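Local coordinates for protein GTPase HflX (Sulfolobus solfataricus P2, PDB 2QTF) that hydrolyses GTP specifically, with magnesium as cofactor, and associates with the 50S ribosomal subunit, perhaps during protein synthesis or ribosome biogenesis, at residues 15-18 with 19-23; 64-67 with 68-72; 113-116 with 117-120. All blocks are in the same frame, centred on the assembly; numbering follows the deposited sequence.

Interaction 1 (15-18 with 19-23); sequences EAIA and LVEGA
Four successive i to i+4 bonds, from the amides of Leu19, Val20, Glu21 and Gly22 to the carbonyl oxygens of Glu15, Ala16, Ile17 and Ala18, hold these residues in alpha-helical turns. The angle at hydrogen is 140° for Gly22. This is the connecting helix of a right-handed beta-alpha-beta crossover, strand 2-7, helix 13-22, strand 25-31. Its inner side carries Ala16 and Val20, which pack on Leu6, and Val20 also meets Val27. Leu19 and Val20 reach helix 86-97. On the side near the G domain, where Glu15 touches Thr188, a residue inferred to bind GTP, Glu15 bends at chi2 (89°), turning its carboxylate away from Leu19 and into a salt bridge with Arg238. Only its aliphatic part is then left to Leu19, with CG of Glu15 4.2 Å from CD1 of Leu19. Two residues further along, Ile17 and Glu21 lie alongside each other and point the same way. The Glu21 chain is extended beyond CG, and its CG passes 3.2 Å from Ile17 O. Val20 keeps CG2 beside its own backbone N, which sets that methyl 3.2 Å from Ala16 O. OE2 of Glu21 touches the branch methyl CG2 of Ile17 at 3.8 Å.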
# COMPACT_ATOMS: atom_id res chain seq x y z
N GLU A 15 -8.97 -6.20 4.66
CA GLU A 15 -7.92 -5.84 3.69
C GLU A 15 -8.26 -4.52 2.95
O GLU A 15 -7.42 -3.61 2.85
CB GLU A 15 -7.74 -6.96 2.64
CG GLU A 15 -6.45 -6.79 1.82
CD GLU A 15 -5.24 -7.48 2.48
OE1 GLU A 15 -5.34 -8.05 3.62
OE2 GLU A 15 -4.17 -7.44 1.86
N ALA A 16 -9.50 -4.42 2.42
CA ALA A 16 -9.94 -3.16 1.78
C ALA A 16 -9.89 -1.91 2.65
O ALA A 16 -9.55 -0.81 2.23
CB ALA A 16 -11.35 -3.34 1.18
N ILE A 17 -10.29 -2.02 3.89
CA ILE A 17 -10.11 -0.91 4.81
C ILE A 17 -8.67 -0.37 4.90
O ILE A 17 -8.42 0.86 4.81
CB ILE A 17 -10.61 -1.27 6.25
CG1 ILE A 17 -12.16 -1.33 6.27
CG2 ILE A 17 -10.17 -0.15 7.26
CD1 ILE A 17 -12.66 -2.12 7.51
N ALA A 18 -7.76 -1.29 5.05
CA ALA A 18 -6.32 -0.94 5.18
C ALA A 18 -5.82 -0.42 3.83
O ALA A 18 -5.08 0.52 3.79
CB ALA A 18 -5.52 -2.24 5.66
N LEU A 19 -6.28 -0.96 2.69
CA LEU A 19 -6.00 -0.29 1.34
C LEU A 19 -6.56 1.16 1.20
O LEU A 19 -5.90 2.10 0.68
CB LEU A 19 -6.49 -1.18 0.22
CG LEU A 19 -5.80 -2.55 0.16
CD1 LEU A 19 -6.53 -3.50 -0.75
CD2 LEU A 19 -4.26 -2.38 -0.32
N VAL A 20 -7.83 1.36 1.58
CA VAL A 20 -8.41 2.69 1.47
C VAL A 20 -7.66 3.68 2.36
O VAL A 20 -7.45 4.84 1.94
CB VAL A 20 -9.94 2.63 1.84
CG1 VAL A 20 -10.57 4.05 2.00
CG2 VAL A 20 -10.64 1.78 0.79
N GLU A 21 -7.29 3.24 3.57
CA GLU A 21 -6.54 4.18 4.43
C GLU A 21 -5.11 4.40 3.79
O GLU A 21 -4.58 5.50 3.83
CB GLU A 21 -6.47 3.67 5.89
CG GLU A 21 -7.90 3.52 6.47
CD GLU A 21 -7.89 2.95 7.91
OE1 GLU A 21 -6.90 2.29 8.32
OE2 GLU A 21 -8.87 3.17 8.64
N GLY A 22 -4.57 3.42 3.04
CA GLY A 22 -3.22 3.67 2.38
C GLY A 22 -3.32 4.65 1.19
O GLY A 22 -2.33 5.15 0.63
N ALA A 23 -4.55 4.88 0.74
CA ALA A 23 -4.84 5.87 -0.24
C ALA A 23 -5.29 7.20 0.41
O ALA A 23 -5.84 8.01 -0.31
CB ALA A 23 -5.95 5.34 -1.28

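Interaction 2 (64-67 with 68-72); sequences EQLK and PRHFI
Apolar contact is led by Leu66, which lays CD1 over the centre of one face of the Phe71 ring. This CH-pi contact measures 4.2 Å from CD1 to the ring centroid and lies 10° off the normal. Leu66 CB meets Phe71 CE2 at 3.6 Å, while its other methyl, CD2, reaches CD2 of His70, the two side chains crossing at about a right angle. Among hydrogen bonds, Lys67 is the N-cap residue, and its carbonyl oxygen accepts the amide of Phe71 in a nearly straight bond of 3.1 Å that closes the first helical turn. Charged groups come together further out. The extended Lys67 chain runs beside Arg69, and NZ of Lys67 lies at the edge of the guanidinium, modelled 2.7 Å from NH2 of Arg69, a doubtfully close spacing of two donors. Arg69 NE is held by the carbonyl of Val39. A water 2.5 Å from His70 NE2 takes a weak hydrogen bond from Lys67 NZ. The imidazole meets Tyr42 edge-to-face. The loop leaving strand 59-62 turns here into helix 68-78: Leu66 and Phe71 pack on Val83 of the adjoining strand 82-84, and Phe71 also rests against Leu88 of helix 86-97 and Ile118 of helix 101-121.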
# COMPACT_ATOMS: atom_id res chain seq x y z
N GLU A 64 -14.25 -3.88 -6.19
CA GLU A 64 -14.52 -4.86 -7.24
C GLU A 64 -13.96 -4.21 -8.48
O GLU A 64 -13.68 -3.01 -8.46
CB GLU A 64 -16.05 -4.99 -7.46
CG GLU A 64 -16.63 -6.39 -7.25
CD GLU A 64 -15.92 -7.52 -8.01
OE1 GLU A 64 -16.14 -8.69 -7.60
OE2 GLU A 64 -15.15 -7.27 -8.99
N GLN A 65 -13.94 -4.90 -9.60
CA GLN A 65 -13.65 -4.24 -10.81
C GLN A 65 -14.95 -3.86 -11.50
O GLN A 65 -15.74 -4.77 -11.86
CB GLN A 65 -12.72 -5.12 -11.67
CG GLN A 65 -12.28 -4.48 -12.96
CD GLN A 65 -11.29 -5.36 -13.76
OE1 GLN A 65 -10.60 -6.23 -13.19
NE2 GLN A 65 -11.24 -5.14 -15.11
N LEU A 66 -15.17 -2.56 -11.76
CA LEU A 66 -16.43 -2.04 -12.40
C LEU A 66 -16.32 -2.14 -13.89
O LEU A 66 -15.25 -1.91 -14.45
CB LEU A 66 -16.79 -0.54 -12.06
CG LEU A 66 -17.18 -0.25 -10.65
CD1 LEU A 66 -17.39 1.27 -10.37
CD2 LEU A 66 -18.42 -1.15 -10.20
N LYS A 67 -17.43 -2.52 -14.54
CA LYS A 67 -17.58 -2.39 -15.97
C LYS A 67 -17.65 -0.96 -16.40
O LYS A 67 -18.12 -0.07 -15.67
CB LYS A 67 -18.86 -3.10 -16.45
CG LYS A 67 -18.83 -4.54 -16.10
CD LYS A 67 -20.10 -5.21 -16.63
CE LYS A 67 -20.18 -6.62 -16.17
NZ LYS A 67 -21.60 -6.94 -16.44
N PRO A 68 -17.26 -0.71 -17.64
CA PRO A 68 -17.34 0.65 -18.13
C PRO A 68 -18.70 1.31 -18.00
O PRO A 68 -18.77 2.54 -17.69
CB PRO A 68 -16.94 0.50 -19.60
CG PRO A 68 -15.91 -0.73 -19.54
CD PRO A 68 -16.61 -1.65 -18.61
N ARG A 69 -19.77 0.57 -18.28
CA ARG A 69 -21.07 1.27 -18.26
C ARG A 69 -21.38 1.69 -16.79
O ARG A 69 -22.01 2.72 -16.56
CB ARG A 69 -22.17 0.36 -18.84
CG ARG A 69 -22.46 -0.80 -17.91
CD ARG A 69 -23.85 -1.51 -18.22
NE ARG A 69 -23.93 -2.79 -17.50
CZ ARG A 69 -23.26 -3.89 -17.84
NH1 ARG A 69 -22.43 -3.89 -18.91
NH2 ARG A 69 -23.42 -4.99 -17.10
N HIS A 70 -20.88 0.92 -15.81
CA HIS A 70 -20.99 1.37 -14.43
C HIS A 70 -20.24 2.65 -14.15
O HIS A 70 -20.79 3.59 -13.54
CB HIS A 70 -20.49 0.34 -13.45
CG HIS A 70 -21.22 -0.94 -13.50
ND1 HIS A 70 -22.59 -1.02 -13.69
CD2 HIS A 70 -20.79 -2.19 -13.32
CE1 HIS A 70 -22.97 -2.28 -13.60
NE2 HIS A 70 -21.90 -3.01 -13.40
N PHE A 71 -18.98 2.73 -14.56
CA PHE A 71 -18.31 4.05 -14.42
C PHE A 71 -19.08 5.20 -15.06
O PHE A 71 -19.13 6.32 -14.51
CB PHE A 71 -16.90 4.05 -15.03
CG PHE A 71 -15.85 3.50 -14.09
CD1 PHE A 71 -15.39 4.26 -13.01
CD2 PHE A 71 -15.32 2.23 -14.31
CE1 PHE A 71 -14.40 3.74 -12.15
CE2 PHE A 71 -14.33 1.68 -13.43
CZ PHE A 71 -13.92 2.42 -12.34
N ILE A 72 -19.55 5.01 -16.29
CA ILE A 72 -20.22 6.11 -16.97
C ILE A 72 -21.40 6.61 -16.16
O ILE A 72 -21.53 7.84 -15.96
CB ILE A 72 -20.69 5.73 -18.42
CG1 ILE A 72 -19.45 5.66 -19.35
CG2 ILE A 72 -21.74 6.83 -19.02
CD1 ILE A 72 -19.50 4.50 -20.38
O HOH W 1 -21.65 -5.49 -13.38

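Interaction 3 (113-116 with 117-120); sequences KYEL and PIIK
Ile118 sets CG1 opposite its carbonyl carbon (chi1 -53°) and continues extended, which places CD1 beside the Glu115 carboxylate. The Glu115 chain is bent at chi2 (-22°), and the two side chains cross obliquely, with CD1 of Ile118 3.7 Å from OE1 of Glu115 and 3.9 Å from OE2. The carboxylate is claimed elsewhere, by a salt bridge from its OE1 to Arg75. CD1 of Ile118 also lies 3.9 Å from Tyr114 O. With an alanine at Ile118, the flank of the Glu115 carboxylate would probably lose its apolar cover, and a gap would be likely to open against Phe71 and Arg75. These residues belong to a proline-kinked turn of helix 101-121. Pro117 has no amide hydrogen, and its CD stands 3.2 Å from Lys113 O, where an i to i+4 bond would otherwise form. The ring is pressed against its predecessor, with CD of Pro117 only 3.3 Å from CB of Leu116. Regular bonding resumes beyond it: Ile119 N gives a bond to Glu115 O, nearly straight at 166°, and Lys120 N bonds to Leu116 O. On the side facing helix 145-164, Leu116 and Ile119 meet loosely through CD2 and CD1, and both pack on Ile146. CG of Lys120 lies over the backbone, 3.2 Å from Leu116 O.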
# COMPACT_ATOMS: atom_id res chain seq x y z
N LYS A 113 -4.82 3.61 -19.81
CA LYS A 113 -5.29 2.32 -20.42
C LYS A 113 -6.62 1.92 -19.80
O LYS A 113 -7.51 1.43 -20.52
CB LYS A 113 -4.25 1.20 -20.18
CG LYS A 113 -3.06 1.42 -21.19
CD LYS A 113 -2.11 0.24 -21.10
CE LYS A 113 -1.26 0.18 -22.40
NZ LYS A 113 -0.58 -1.18 -22.55
N TYR A 114 -6.80 2.16 -18.51
CA TYR A 114 -8.08 1.82 -17.86
C TYR A 114 -9.24 2.67 -18.31
O TYR A 114 -10.42 2.23 -18.29
CB TYR A 114 -7.94 1.90 -16.32
CG TYR A 114 -8.85 0.97 -15.54
CD1 TYR A 114 -8.80 -0.42 -15.73
CD2 TYR A 114 -9.80 1.48 -14.68
CE1 TYR A 114 -9.65 -1.25 -15.04
CE2 TYR A 114 -10.61 0.68 -13.98
CZ TYR A 114 -10.54 -0.72 -14.20
OH TYR A 114 -11.32 -1.55 -13.45
N GLU A 115 -8.97 3.91 -18.70
CA GLU A 115 -10.02 4.79 -19.16
C GLU A 115 -10.43 4.44 -20.59
O GLU A 115 -11.50 4.79 -20.98
CB GLU A 115 -9.51 6.24 -19.31
CG GLU A 115 -9.93 7.34 -18.46
CD GLU A 115 -11.27 7.19 -17.71
OE1 GLU A 115 -11.10 6.79 -16.59
OE2 GLU A 115 -12.37 7.58 -18.15
N LEU A 116 -9.56 3.87 -21.42
CA LEU A 116 -9.97 3.62 -22.84
C LEU A 116 -11.31 2.86 -23.05
O LEU A 116 -12.10 3.29 -23.88
CB LEU A 116 -8.88 2.82 -23.58
CG LEU A 116 -7.71 3.60 -24.19
CD1 LEU A 116 -6.79 2.64 -25.02
CD2 LEU A 116 -8.29 4.74 -25.12
N PRO A 117 -11.53 1.73 -22.35
CA PRO A 117 -12.82 0.98 -22.46
C PRO A 117 -13.99 1.82 -21.98
O PRO A 117 -15.10 1.71 -22.52
CB PRO A 117 -12.63 -0.23 -21.56
CG PRO A 117 -11.13 -0.29 -21.26
CD PRO A 117 -10.61 1.07 -21.40
N ILE A 118 -13.74 2.74 -21.03
CA ILE A 118 -14.81 3.67 -20.66
C ILE A 118 -15.15 4.69 -21.78
O ILE A 118 -16.34 4.92 -22.12
CB ILE A 118 -14.45 4.46 -19.32
CG1 ILE A 118 -14.10 3.42 -18.25
CG2 ILE A 118 -15.62 5.31 -18.94
CD1 ILE A 118 -13.55 4.03 -16.95
N ILE A 119 -14.15 5.31 -22.36
CA ILE A 119 -14.38 6.25 -23.44
C ILE A 119 -15.09 5.54 -24.64
O ILE A 119 -16.02 6.09 -25.25
CB ILE A 119 -13.05 6.80 -23.97
CG1 ILE A 119 -12.30 7.63 -22.88
CG2 ILE A 119 -13.31 7.69 -25.20
CD1 ILE A 119 -10.81 7.86 -23.26
N LYS A 120 -14.62 4.36 -24.98
CA LYS A 120 -15.18 3.58 -26.09
C LYS A 120 -16.65 3.29 -25.85
O LYS A 120 -17.46 3.40 -26.78
CB LYS A 120 -14.39 2.28 -26.29
CG LYS A 120 -12.96 2.50 -26.89
CD LYS A 120 -12.12 1.22 -27.16
CE LYS A 120 -10.73 1.57 -27.70
NZ LYS A 120 -9.82 0.37 -27.69

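How the interactions relate
From the N terminus the contacts come in series, each within one unbroken run of chain, and none nests in or crosses another. Interaction 1 lies in the helix joining strands 2-7 and 25-31; interaction 2 follows where the chain leaves strand 59-62 and enters helix 68-78, before edge strand 82-84. Both lie in connections between strands of the parallel four-stranded sheet, their centres about 20 Å apart, without touching. Interaction 3 lies later, in helix 101-121, its centre about 10 Å from that of interaction 2. Those two touch directly: Ile72 CD1 meets Ile118 O at 3.6 Å, and Pro68 packs on Pro117, joining the N-terminal region to helix 101-121 of the middle region.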